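Local structure of PilX (Neisseria meningitidis, 2OPE) at residues V77-T82 and A105-H110; K6-Q11 and T84-S89; F26-P31 and K70-S75. The protein is a minor type IV pilin, implicated in bacterial aggregation and adhesion, that probably modulates the virulence properties of the pilus filament. One frame throughout, in Å; residues are numbered along the deposited sequence.

Interaction 1: residues V77-T82 and A105-H110; sequences VGVPKT and ASARAH
Val77 and Val79 of strand 74-80 pack against Ala107 in the short helix of the D-region, the part of a type IV pilin bounded by its disulfide, here Cys101-Cys120. The axes of 77-80 and 105-109 run almost antiparallel, at 166°, and no hydrogen bond joins the two segments. The methyl of Ala107 is touched by both valines: its CB lies 3.9 Å from Val79 CG1 and 4.1 Å from Val77 CG1. Each valine uses its second methyl on a polar residue. Val77 CG2 stands at the edge of the His110 imidazole, 3.4 Å from His110 CE1, while Val79 CG2 comes within 3.6 Å of Arg108 NH2. Arg108 reaches Val79 because its chain is extended from CG to NE and runs across both valines at about a right angle. His110, at positive phi, ends the helix in a Schellman motif. With chi1 at -51°, its ring folds back so that His110 ND1 donates to Ala107 O (2.7 Å), which lies in the ring plane; this bond holds the ring's rotation where Val77 touches it, and the same oxygen also accepts from His110 N. The imidazole also stacks on Trp91 of strand 89-93. Ala107 itself touches Ser89 of that strand, and Val77 touches Ser62 and His64 of strand 59-65, so the D-region helix lies over the central part of the antiparallel sheet.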
ATOM      1  N   VAL A  77      -1.821   0.478   1.553  1.00 43.67           N
ATOM      2  CA  VAL A  77      -2.819   1.302   0.870  1.00 43.60           C
ATOM      3  C   VAL A  77      -2.121   2.530   0.226  1.00 44.09           C
ATOM      4  O   VAL A  77      -1.328   3.212   0.848  1.00 44.35           O
ATOM      5  CB  VAL A  77      -3.921   1.714   1.897  1.00 43.95           C
ATOM      6  CG1 VAL A  77      -4.894   2.683   1.343  1.00 43.02           C
ATOM      7  CG2 VAL A  77      -4.646   0.473   2.418  1.00 43.12           C
ATOM      8  N   GLY A  78      -2.363   2.785  -1.054  1.00 45.41           N
ATOM      9  CA  GLY A  78      -1.736   3.948  -1.686  1.00 44.98           C
ATOM     10  C   GLY A  78      -2.884   4.837  -2.131  1.00 45.85           C
ATOM     11  O   GLY A  78      -3.723   4.410  -2.918  1.00 45.35           O
ATOM     12  N   VAL A  79      -2.975   6.063  -1.622  1.00 45.30           N
ATOM     13  CA  VAL A  79      -4.090   6.910  -2.059  1.00 43.16           C
ATOM     14  C   VAL A  79      -3.623   8.319  -2.321  1.00 45.24           C
ATOM     15  O   VAL A  79      -2.577   8.757  -1.800  1.00 46.17           O
ATOM     16  CB  VAL A  79      -5.267   6.896  -1.043  1.00 44.21           C
ATOM     17  CG1 VAL A  79      -5.789   5.466  -0.887  1.00 41.83           C
ATOM     18  CG2 VAL A  79      -4.875   7.558   0.344  1.00 41.79           C
ATOM     19  N   PRO A  80      -4.368   9.038  -3.161  1.00 45.32           N
ATOM     20  CA  PRO A  80      -3.972  10.382  -3.524  1.00 45.85           C
ATOM     21  C   PRO A  80      -4.038  11.312  -2.307  1.00 46.73           C
ATOM     22  O   PRO A  80      -4.899  11.126  -1.461  1.00 47.48           O
ATOM     23  CB  PRO A  80      -5.038  10.776  -4.555  1.00 46.20           C
ATOM     24  CG  PRO A  80      -5.611   9.476  -5.033  1.00 43.81           C
ATOM     25  CD  PRO A  80      -5.574   8.589  -3.883  1.00 43.96           C
ATOM     26  N   LYS A  81      -3.121  12.272  -2.220  1.00 45.70           N
ATOM     27  CA  LYS A  81      -3.178  13.336  -1.222  1.00 47.29           C
ATOM     28  C   LYS A  81      -4.503  14.114  -1.287  1.00 48.64           C
ATOM     29  O   LYS A  81      -5.053  14.339  -2.370  1.00 48.55           O
ATOM     30  CB  LYS A  81      -2.014  14.311  -1.424  1.00 46.53           C
ATOM     31  CG  LYS A  81      -0.761  13.870  -0.695  1.00 46.86           C
ATOM     32  CD  LYS A  81       0.508  14.408  -1.316  1.00 46.53           C
ATOM     33  CE  LYS A  81       1.655  14.410  -0.313  1.00 45.63           C
ATOM     34  NZ  LYS A  81       1.702  13.150   0.438  1.00 45.28           N
ATOM     35  N   THR A  82      -4.967  14.547  -0.117  1.00 50.23           N
ATOM     36  CA  THR A  82      -6.252  15.209   0.049  1.00 51.47           C
ATOM     37  C   THR A  82      -6.305  16.476  -0.775  1.00 52.01           C
ATOM     38  O   THR A  82      -5.420  17.329  -0.663  1.00 49.58           O
ATOM     39  CB  THR A  82      -6.519  15.550   1.551  1.00 52.01           C
ATOM     40  OG1 THR A  82      -6.901  14.353   2.247  1.00 53.89           O
ATOM     41  CG2 THR A  82      -7.644  16.563   1.697  1.00 52.34           C
ATOM     42  N   ALA A 105     -11.597   5.195  -1.213  1.00 44.65           N
ATOM     43  CA  ALA A 105     -12.414   4.409  -0.331  1.00 45.70           C
ATOM     44  C   ALA A 105     -12.229   2.927  -0.606  1.00 48.21           C
ATOM     45  O   ALA A 105     -12.018   2.160   0.337  1.00 49.70           O
ATOM     46  CB  ALA A 105     -13.881   4.785  -0.463  1.00 46.75           C
ATOM     47  N   SER A 106     -12.324   2.522  -1.879  1.00 47.91           N
ATOM     48  CA  SER A 106     -12.158   1.112  -2.287  1.00 46.95           C
ATOM     49  C   SER A 106     -10.773   0.531  -1.900  1.00 46.99           C
ATOM     50  O   SER A 106     -10.643  -0.665  -1.620  1.00 45.24           O
ATOM     51  CB  SER A 106     -12.324   0.964  -3.813  1.00 47.84           C
ATOM     52  OG  SER A 106     -13.525   1.539  -4.304  1.00 50.87           O
ATOM     53  N   ALA A 107      -9.729   1.367  -1.961  1.00 46.31           N
ATOM     54  CA  ALA A 107      -8.404   0.963  -1.480  1.00 46.02           C
ATOM     55  C   ALA A 107      -8.409   0.776   0.047  1.00 46.16           C
ATOM     56  O   ALA A 107      -7.891  -0.220   0.555  1.00 48.15           O
ATOM     57  CB  ALA A 107      -7.350   1.983  -1.894  1.00 46.27           C
ATOM     58  N   ARG A 108      -9.011   1.707   0.788  1.00 43.88           N
ATOM     59  CA  ARG A 108      -9.050   1.557   2.241  1.00 44.39           C
ATOM     60  C   ARG A 108      -9.901   0.376   2.650  1.00 44.82           C
ATOM     61  O   ARG A 108      -9.646  -0.228   3.710  1.00 44.28           O
ATOM     62  CB  ARG A 108      -9.532   2.823   2.941  1.00 43.71           C
ATOM     63  CG  ARG A 108      -8.613   4.030   2.701  1.00 44.73           C
ATOM     64  CD  ARG A 108      -9.033   5.244   3.542  1.00 44.45           C
ATOM     65  NE  ARG A 108      -8.060   6.334   3.389  1.00 44.61           N
ATOM     66  CZ  ARG A 108      -6.836   6.354   3.931  1.00 45.94           C
ATOM     67  NH1 ARG A 108      -6.369   5.328   4.686  1.00 44.93           N
ATOM     68  NH2 ARG A 108      -6.068   7.417   3.714  1.00 45.96           N
ATOM     69  N   ALA A 109     -10.888   0.046   1.813  1.00 44.75           N
ATOM     70  CA  ALA A 109     -11.763  -1.136   2.028  1.00 46.40           C
ATOM     71  C   ALA A 109     -11.188  -2.488   1.481  1.00 46.72           C
ATOM     72  O   ALA A 109     -11.702  -3.586   1.808  1.00 46.88           O
ATOM     73  CB  ALA A 109     -13.178  -0.879   1.525  1.00 44.77           C
ATOM     74  N   HIS A 110     -10.070  -2.404   0.751  1.00 45.44           N
ATOM     75  CA  HIS A 110      -9.394  -3.595   0.227  1.00 46.72           C
ATOM     76  C   HIS A 110     -10.340  -4.403  -0.591  1.00 47.06           C
ATOM     77  O   HIS A 110     -10.415  -5.622  -0.462  1.00 48.33           O
ATOM     78  CB  HIS A 110      -8.778  -4.497   1.310  1.00 44.90           C
ATOM     79  CG  HIS A 110      -7.923  -3.760   2.277  1.00 44.53           C
ATOM     80  ND1 HIS A 110      -7.576  -2.444   2.094  1.00 46.06           N
ATOM     81  CD2 HIS A 110      -7.339  -4.143   3.429  1.00 45.38           C
ATOM     82  CE1 HIS A 110      -6.810  -2.042   3.091  1.00 45.28           C
ATOM     83  NE2 HIS A 110      -6.663  -3.051   3.921  1.00 46.96           N
TER

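Interaction 2: residues K6-Q11 and T84-S89; sequences KGYQSQ and TGYTLS
Tyr86 is the first residue of 84-89 to meet helix 5-28, pointing its hydroxyl end at the ring of Tyr8. Tyr86 OH is 3.0 Å from Tyr8 CD2, and Tyr86 CE2 is 3.6 Å from the same carbon. The two planes are inclined at 44°, with Tyr8 CD2 near the plane of the Tyr86 ring, so the pair meets obliquely and is not a stack. Two residues on, Leu88 turns toward the helix and has the largest share of the contact among residues 84-89. Its CD1 methyl rests on the helix backbone, 3.8 Å from Lys6 CA, next to the aliphatic start of the Lys6 chain, whereas Leu88 CB lies 3.6 Å from Gln9 NE2. At Ser89 the contact becomes polar: Gln9 NE2 donates to Ser89 O at 3.0 Å, with an N-H...O angle of 149° and the donor slightly tilted from the carbonyl plane. Gln9 CG lies opposite the backbone N (chi1 -174°), and the extended chain carries the amide past Leu88 CB to the carbonyl of buried Ser89. Ser89 OG turns back to Thr87 O (2.8 Å), a local bond at the first residue of the strand. The carboxylate of Glu5 accepts from the backbone N of Thr87 and of Leu88. Tyr8 also makes a cation-pi contact with Lys58, while Tyr86 packs on Pro80 of strand 74-80 and Tyr59 of strand 59-65, and Gln9 on Lys100 of strand 98-101.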
ATOM      1  N   LYS A   6      -3.615   7.780 -14.853  1.00 48.18           N
ATOM      2  CA  LYS A   6      -3.437   6.326 -15.003  1.00 48.93           C
ATOM      3  C   LYS A   6      -1.992   5.918 -14.965  1.00 46.57           C
ATOM      4  O   LYS A   6      -1.666   4.930 -14.346  1.00 48.04           O
ATOM      5  CB  LYS A   6      -4.030   5.800 -16.315  1.00 49.77           C
ATOM      6  CG  LYS A   6      -5.521   5.654 -16.318  1.00 52.17           C
ATOM      7  CD  LYS A   6      -6.041   5.133 -17.649  1.00 53.23           C
ATOM      8  CE  LYS A   6      -7.599   5.061 -17.621  1.00 56.50           C
ATOM      9  NZ  LYS A   6      -8.243   4.906 -18.985  1.00 56.87           N
ATOM     10  N   GLY A   7      -1.139   6.659 -15.654  1.00 45.27           N
ATOM     11  CA  GLY A   7       0.294   6.461 -15.570  1.00 45.44           C
ATOM     12  C   GLY A   7       0.759   6.660 -14.122  1.00 47.09           C
ATOM     13  O   GLY A   7       1.582   5.898 -13.624  1.00 46.75           O
ATOM     14  N   TYR A   8       0.231   7.675 -13.432  1.00 47.20           N
ATOM     15  CA  TYR A   8       0.632   7.921 -12.039  1.00 48.19           C
ATOM     16  C   TYR A   8       0.230   6.763 -11.096  1.00 48.22           C
ATOM     17  O   TYR A   8       0.978   6.387 -10.200  1.00 47.40           O
ATOM     18  CB  TYR A   8       0.103   9.263 -11.532  1.00 49.25           C
ATOM     19  CG  TYR A   8       0.845  10.475 -12.085  1.00 50.17           C
ATOM     20  CD1 TYR A   8       2.207  10.616 -11.921  1.00 50.56           C
ATOM     21  CD2 TYR A   8       0.168  11.493 -12.750  1.00 50.66           C
ATOM     22  CE1 TYR A   8       2.895  11.721 -12.419  1.00 50.08           C
ATOM     23  CE2 TYR A   8       0.842  12.598 -13.261  1.00 50.29           C
ATOM     24  CZ  TYR A   8       2.212  12.708 -13.084  1.00 50.60           C
ATOM     25  OH  TYR A   8       2.905  13.823 -13.576  1.00 50.83           O
ATOM     26  N   GLN A   9      -0.947   6.194 -11.326  1.00 48.41           N
ATOM     27  CA  GLN A   9      -1.406   5.050 -10.580  1.00 48.10           C
ATOM     28  C   GLN A   9      -0.530   3.800 -10.848  1.00 49.97           C
ATOM     29  O   GLN A   9      -0.357   2.925  -9.954  1.00 49.42           O
ATOM     30  CB  GLN A   9      -2.850   4.757 -10.959  1.00 47.46           C
ATOM     31  CG  GLN A   9      -3.472   3.649 -10.125  1.00 47.27           C
ATOM     32  CD  GLN A   9      -4.638   2.972 -10.815  1.00 46.96           C
ATOM     33  OE1 GLN A   9      -4.600   2.712 -12.020  1.00 45.35           O
ATOM     34  NE2 GLN A   9      -5.674   2.656 -10.040  1.00 46.48           N
ATOM     35  N   SER A  10      -0.007   3.697 -12.078  1.00 49.64           N
ATOM     36  CA  SER A  10       0.938   2.627 -12.385  1.00 50.03           C
ATOM     37  C   SER A  10       2.232   2.802 -11.603  1.00 50.37           C
ATOM     38  O   SER A  10       2.691   1.876 -10.939  1.00 51.19           O
ATOM     39  CB  SER A  10       1.216   2.514 -13.880  1.00 50.27           C
ATOM     40  OG  SER A  10       0.044   2.128 -14.594  1.00 51.16           O
ATOM     41  N   GLN A  11       2.831   3.982 -11.656  1.00 49.64           N
ATOM     42  CA  GLN A  11       4.084   4.156 -10.924  1.00 48.80           C
ATOM     43  C   GLN A  11       3.879   3.919  -9.435  1.00 45.93           C
ATOM     44  O   GLN A  11       4.736   3.354  -8.788  1.00 44.77           O
ATOM     45  CB  GLN A  11       4.698   5.536 -11.180  1.00 50.38           C
ATOM     46  CG  GLN A  11       4.799   5.874 -12.662  1.00 53.83           C
ATOM     47  CD  GLN A  11       5.481   7.204 -12.909  1.00 54.30           C
ATOM     48  OE1 GLN A  11       6.405   7.596 -12.174  1.00 56.03           O
ATOM     49  NE2 GLN A  11       5.040   7.903 -13.938  1.00 53.86           N
ATOM     50  N   THR A  84      -6.569  17.042  -4.199  1.00 53.37           N
ATOM     51  CA  THR A  84      -5.789  17.187  -5.424  1.00 53.27           C
ATOM     52  C   THR A  84      -6.518  16.824  -6.712  1.00 53.18           C
ATOM     53  O   THR A  84      -5.955  16.998  -7.801  1.00 54.01           O
ATOM     54  CB  THR A  84      -4.522  16.347  -5.377  1.00 53.98           C
ATOM     55  OG1 THR A  84      -4.861  14.958  -5.505  1.00 54.03           O
ATOM     56  CG2 THR A  84      -3.780  16.586  -4.077  1.00 54.90           C
ATOM     57  N   GLY A  85      -7.755  16.337  -6.611  1.00 50.92           N
ATOM     58  CA  GLY A  85      -8.497  15.972  -7.803  1.00 48.81           C
ATOM     59  C   GLY A  85      -8.175  14.558  -8.283  1.00 48.56           C
ATOM     60  O   GLY A  85      -8.837  14.022  -9.165  1.00 48.74           O
ATOM     61  N   TYR A  86      -7.174  13.923  -7.701  1.00 48.03           N
ATOM     62  CA  TYR A  86      -6.862  12.554  -8.108  1.00 48.66           C
ATOM     63  C   TYR A  86      -7.714  11.585  -7.292  1.00 47.86           C
ATOM     64  O   TYR A  86      -8.048  11.852  -6.115  1.00 45.66           O
ATOM     65  CB  TYR A  86      -5.348  12.288  -7.988  1.00 50.70           C
ATOM     66  CG  TYR A  86      -4.508  12.655  -9.231  1.00 51.15           C
ATOM     67  CD1 TYR A  86      -4.959  13.546 -10.191  1.00 52.89           C
ATOM     68  CD2 TYR A  86      -3.268  12.077  -9.433  1.00 51.39           C
ATOM     69  CE1 TYR A  86      -4.169  13.843 -11.325  1.00 53.48           C
ATOM     70  CE2 TYR A  86      -2.497  12.332 -10.530  1.00 51.17           C
ATOM     71  CZ  TYR A  86      -2.924  13.208 -11.477  1.00 52.91           C
ATOM     72  OH  TYR A  86      -2.087  13.442 -12.570  1.00 52.44           O
ATOM     73  N   THR A  87      -8.077  10.477  -7.930  1.00 46.92           N
ATOM     74  CA  THR A  87      -8.915   9.430  -7.321  1.00 48.56           C
ATOM     75  C   THR A  87      -8.317   7.992  -7.331  1.00 49.32           C
ATOM     76  O   THR A  87      -8.482   7.223  -6.361  1.00 48.15           O
ATOM     77  CB  THR A  87     -10.288   9.344  -8.031  1.00 48.31           C
ATOM     78  OG1 THR A  87     -10.062   9.230  -9.439  1.00 49.27           O
ATOM     79  CG2 THR A  87     -11.180  10.595  -7.745  1.00 46.56           C
ATOM     80  N   LEU A  88      -7.651   7.639  -8.433  1.00 48.27           N
ATOM     81  CA  LEU A  88      -7.157   6.293  -8.623  1.00 49.28           C
ATOM     82  C   LEU A  88      -6.257   5.966  -7.454  1.00 49.71           C
ATOM     83  O   LEU A  88      -5.435   6.794  -7.051  1.00 49.77           O
ATOM     84  CB  LEU A  88      -6.377   6.150  -9.950  1.00 48.93           C
ATOM     85  CG  LEU A  88      -7.122   6.385 -11.277  1.00 49.18           C
ATOM     86  CD1 LEU A  88      -6.268   6.150 -12.503  1.00 47.82           C
ATOM     87  CD2 LEU A  88      -8.429   5.588 -11.345  1.00 48.75           C
ATOM     88  N   SER A  89      -6.374   4.734  -6.963  1.00 48.99           N
ATOM     89  CA  SER A  89      -5.610   4.308  -5.807  1.00 48.37           C
ATOM     90  C   SER A  89      -5.083   2.891  -6.023  1.00 49.76           C
ATOM     91  O   SER A  89      -5.287   2.305  -7.087  1.00 49.75           O
ATOM     92  CB  SER A  89      -6.468   4.415  -4.551  1.00 47.05           C
ATOM     93  OG  SER A  89      -7.015   5.732  -4.455  1.00 46.86           O
TER

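Interaction 3: residues F26-P31 and K70-S75; sequences FILKNP and KPRAYS
Leu28 fills the close-packed half of this contact, wedged by its two methyls between Tyr74 and the aliphatic part of Arg72. Leu28 CD1 meets the edge of the phenol ring, 3.6 Å from Tyr74 CE2, and Leu28 CD2 lies 3.9 Å from Arg72 CG as the two chains slide past each other in opposite directions. Tyr74 CG sits between its backbone nitrogen and carbonyl carbon (chi1 61°), which points the ring at the helix; its hydroxyl is hydrogen-bonded to Asn20 OD1, and Ile38 of helix 35-48 also touches Leu28. This is the pilin fold's packing of the long N-terminal helix on the sheet, made here near the end of helix 5-28, in a wider pi-type turn, and where a type I turn, Lys70 to Ala73, leads into strand 74-80. Toward the outside, packing gives way to a polar fringe carried by the exposed Arg72. Its extended chain brings the edge of the guanidinium to the carbonyl of Leu28, where Arg72 NH1 donates to Leu28 O at 2.9 Å and Arg72 NE adds a weak bond to the same oxygen; a cation there is probably favourable near the C-terminal end of a helix.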
ATOM      1  N   PHE A  26      13.434  -7.553   4.493  1.00 44.75           N
ATOM      2  CA  PHE A  26      14.227  -6.912   5.515  1.00 46.13           C
ATOM      3  C   PHE A  26      13.480  -6.757   6.830  1.00 46.91           C
ATOM      4  O   PHE A  26      14.105  -6.621   7.859  1.00 50.61           O
ATOM      5  CB  PHE A  26      14.804  -5.550   5.027  1.00 44.75           C
ATOM      6  CG  PHE A  26      15.850  -5.719   3.929  1.00 45.88           C
ATOM      7  CD1 PHE A  26      17.204  -5.894   4.244  1.00 45.43           C
ATOM      8  CD2 PHE A  26      15.483  -5.782   2.592  1.00 44.91           C
ATOM      9  CE1 PHE A  26      18.143  -6.079   3.252  1.00 44.07           C
ATOM     10  CE2 PHE A  26      16.445  -5.955   1.597  1.00 43.21           C
ATOM     11  CZ  PHE A  26      17.752  -6.086   1.924  1.00 43.58           C
ATOM     12  N   ILE A  27      12.158  -6.741   6.838  1.00 46.31           N
ATOM     13  CA  ILE A  27      11.497  -6.562   8.128  1.00 46.59           C
ATOM     14  C   ILE A  27      10.833  -7.862   8.640  1.00 48.55           C
ATOM     15  O   ILE A  27      11.125  -8.328   9.756  1.00 48.24           O
ATOM     16  CB  ILE A  27      10.523  -5.373   8.118  1.00 45.66           C
ATOM     17  CG1 ILE A  27      11.294  -4.112   7.719  1.00 44.69           C
ATOM     18  CG2 ILE A  27       9.867  -5.183   9.534  1.00 43.55           C
ATOM     19  CD1 ILE A  27      10.451  -2.829   7.646  1.00 45.74           C
ATOM     20  N   LEU A  28       9.965  -8.433   7.805  1.00 48.38           N
ATOM     21  CA  LEU A  28       9.299  -9.683   8.114  1.00 49.23           C
ATOM     22  C   LEU A  28      10.301 -10.815   8.353  1.00 50.73           C
ATOM     23  O   LEU A  28      10.066 -11.704   9.194  1.00 52.89           O
ATOM     24  CB  LEU A  28       8.350 -10.060   6.978  1.00 47.29           C
ATOM     25  CG  LEU A  28       7.229  -9.044   6.737  1.00 46.64           C
ATOM     26  CD1 LEU A  28       6.146  -9.710   5.918  1.00 46.44           C
ATOM     27  CD2 LEU A  28       6.659  -8.523   8.043  1.00 45.64           C
ATOM     28  N   LYS A  29      11.434 -10.741   7.666  1.00 49.19           N
ATOM     29  CA  LYS A  29      12.366 -11.854   7.593  1.00 49.39           C
ATOM     30  C   LYS A  29      13.257 -11.955   8.825  1.00 49.74           C
ATOM     31  O   LYS A  29      13.840 -12.995   9.084  1.00 52.28           O
ATOM     32  CB  LYS A  29      13.229 -11.712   6.338  1.00 48.50           C
ATOM     33  CG  LYS A  29      13.685 -12.974   5.711  1.00 48.37           C
ATOM     34  CD  LYS A  29      14.681 -12.673   4.598  1.00 48.20           C
ATOM     35  CE  LYS A  29      14.830 -13.834   3.640  1.00 49.37           C
ATOM     36  NZ  LYS A  29      15.880 -13.591   2.568  1.00 49.78           N
ATOM     37  N   ASN A  30      13.368 -10.877   9.580  1.00 49.66           N
ATOM     38  CA  ASN A  30      14.058 -10.907  10.855  1.00 49.62           C
ATOM     39  C   ASN A  30      13.543 -12.099  11.671  1.00 50.81           C
ATOM     40  O   ASN A  30      12.330 -12.223  11.937  1.00 51.20           O
ATOM     41  CB  ASN A  30      13.838  -9.593  11.599  1.00 50.02           C
ATOM     42  CG  ASN A  30      14.709  -9.461  12.814  1.00 50.05           C
ATOM     43  OD1 ASN A  30      14.522 -10.187  13.786  1.00 50.51           O
ATOM     44  ND2 ASN A  30      15.655  -8.507  12.787  1.00 48.53           N
ATOM     45  N   PRO A  31      14.481 -12.978  12.071  1.00 49.39           N
ATOM     46  CA  PRO A  31      14.197 -14.247  12.673  1.00 47.50           C
ATOM     47  C   PRO A  31      13.664 -14.098  14.075  1.00 46.59           C
ATOM     48  O   PRO A  31      12.856 -14.926  14.498  1.00 47.50           O
ATOM     49  CB  PRO A  31      15.573 -14.938  12.711  1.00 47.93           C
ATOM     50  CG  PRO A  31      16.556 -13.840  12.676  1.00 47.96           C
ATOM     51  CD  PRO A  31      15.931 -12.723  11.935  1.00 48.59           C
ATOM     52  N   LYS A  70      -0.475 -10.724  14.324  1.00 47.91           N
ATOM     53  CA  LYS A  70      -0.088 -11.283  13.048  1.00 46.96           C
ATOM     54  C   LYS A  70       0.376 -10.155  12.128  1.00 46.45           C
ATOM     55  O   LYS A  70      -0.251  -9.890  11.079  1.00 46.96           O
ATOM     56  CB  LYS A  70      -1.276 -12.030  12.422  1.00 47.76           C
ATOM     57  CG  LYS A  70      -0.899 -13.184  11.478  1.00 47.32           C
ATOM     58  CD  LYS A  70      -1.979 -13.468  10.484  1.00 47.31           C
ATOM     59  CE  LYS A  70      -1.814 -14.861   9.838  1.00 48.43           C
ATOM     60  NZ  LYS A  70      -2.612 -15.016   8.562  1.00 47.80           N
ATOM     61  N   PRO A  71       1.479  -9.478  12.493  1.00 45.52           N
ATOM     62  CA  PRO A  71       1.932  -8.327  11.686  1.00 44.94           C
ATOM     63  C   PRO A  71       2.443  -8.698  10.297  1.00 45.56           C
ATOM     64  O   PRO A  71       2.498  -7.837   9.437  1.00 46.43           O
ATOM     65  CB  PRO A  71       3.076  -7.735  12.513  1.00 44.48           C
ATOM     66  CG  PRO A  71       3.540  -8.832  13.371  1.00 44.59           C
ATOM     67  CD  PRO A  71       2.368  -9.733  13.638  1.00 45.07           C
ATOM     68  N   ARG A  72       2.824  -9.955  10.080  1.00 45.31           N
ATOM     69  CA  ARG A  72       3.272 -10.403   8.764  1.00 45.24           C
ATOM     70  C   ARG A  72       2.145 -10.417   7.760  1.00 47.09           C
ATOM     71  O   ARG A  72       2.402 -10.382   6.544  1.00 48.84           O
ATOM     72  CB  ARG A  72       3.927 -11.779   8.853  1.00 45.07           C
ATOM     73  CG  ARG A  72       5.253 -11.749   9.656  1.00 45.52           C
ATOM     74  CD  ARG A  72       5.925 -13.115   9.762  1.00 46.19           C
ATOM     75  NE  ARG A  72       7.310 -12.911  10.159  1.00 46.82           N
ATOM     76  CZ  ARG A  72       7.682 -12.764  11.413  1.00 46.80           C
ATOM     77  NH1 ARG A  72       8.946 -12.542  11.713  1.00 47.68           N
ATOM     78  NH2 ARG A  72       6.779 -12.829  12.366  1.00 47.98           N
ATOM     79  N   ALA A  73       0.899 -10.501   8.258  1.00 46.36           N
ATOM     80  CA  ALA A  73      -0.304 -10.261   7.442  1.00 44.79           C
ATOM     81  C   ALA A  73      -0.654  -8.790   7.521  1.00 44.98           C
ATOM     82  O   ALA A  73      -1.304  -8.356   8.478  1.00 46.39           O
ATOM     83  CB  ALA A  73      -1.450 -11.052   7.938  1.00 43.09           C
ATOM     84  N   TYR A  74      -0.204  -8.011   6.549  1.00 43.73           N
ATOM     85  CA  TYR A  74      -0.561  -6.587   6.494  1.00 43.81           C
ATOM     86  C   TYR A  74      -0.934  -6.298   5.037  1.00 44.40           C
ATOM     87  O   TYR A  74      -0.727  -7.122   4.152  1.00 43.94           O
ATOM     88  CB  TYR A  74       0.593  -5.666   6.954  1.00 43.68           C
ATOM     89  CG  TYR A  74       1.855  -5.812   6.062  1.00 44.53           C
ATOM     90  CD1 TYR A  74       1.912  -5.189   4.804  1.00 44.36           C
ATOM     91  CD2 TYR A  74       2.938  -6.617   6.448  1.00 43.54           C
ATOM     92  CE1 TYR A  74       3.002  -5.324   3.975  1.00 43.82           C
ATOM     93  CE2 TYR A  74       4.053  -6.758   5.607  1.00 44.26           C
ATOM     94  CZ  TYR A  74       4.070  -6.106   4.350  1.00 43.63           C
ATOM     95  OH  TYR A  74       5.111  -6.260   3.449  1.00 41.25           O
ATOM     96  N   SER A  75      -1.475  -5.120   4.806  1.00 45.51           N
ATOM     97  CA  SER A  75      -1.665  -4.607   3.471  1.00 46.22           C
ATOM     98  C   SER A  75      -1.138  -3.170   3.373  1.00 46.69           C
ATOM     99  O   SER A  75      -1.023  -2.454   4.374  1.00 47.60           O
ATOM    100  CB  SER A  75      -3.132  -4.658   3.121  1.00 45.00           C
ATOM    101  OG  SER A  75      -3.846  -3.907   4.031  1.00 42.99           O
TER
HETATM  102  O   HOH W   1      10.399 -12.430  13.729  1.00 42.81           O

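Strand 74-80 joins interactions 1 and 3, whose centres are 22 Å apart on opposite sides of the chain's centre: Tyr74 turns to the N-terminal helix, whereas Val77 and Val79 turn to the D-region helix. Even so they touch, His110 NE2 lying 2.9 Å from Ser75 OG. Interactions 2 and 3 share helix 5-28, one near its start and one at its end, with centres 27 Å apart and nearest atoms about 12 Å apart. Interactions 1 and 2 are closer, 11 Å between centres, and pack directly through Leu88 and Ser89, where the loop runs into strand 89-93: Gly78 O is 3.2 Å from Ser89 CB, and Pro80 CG 3.4 Å from Leu88 O.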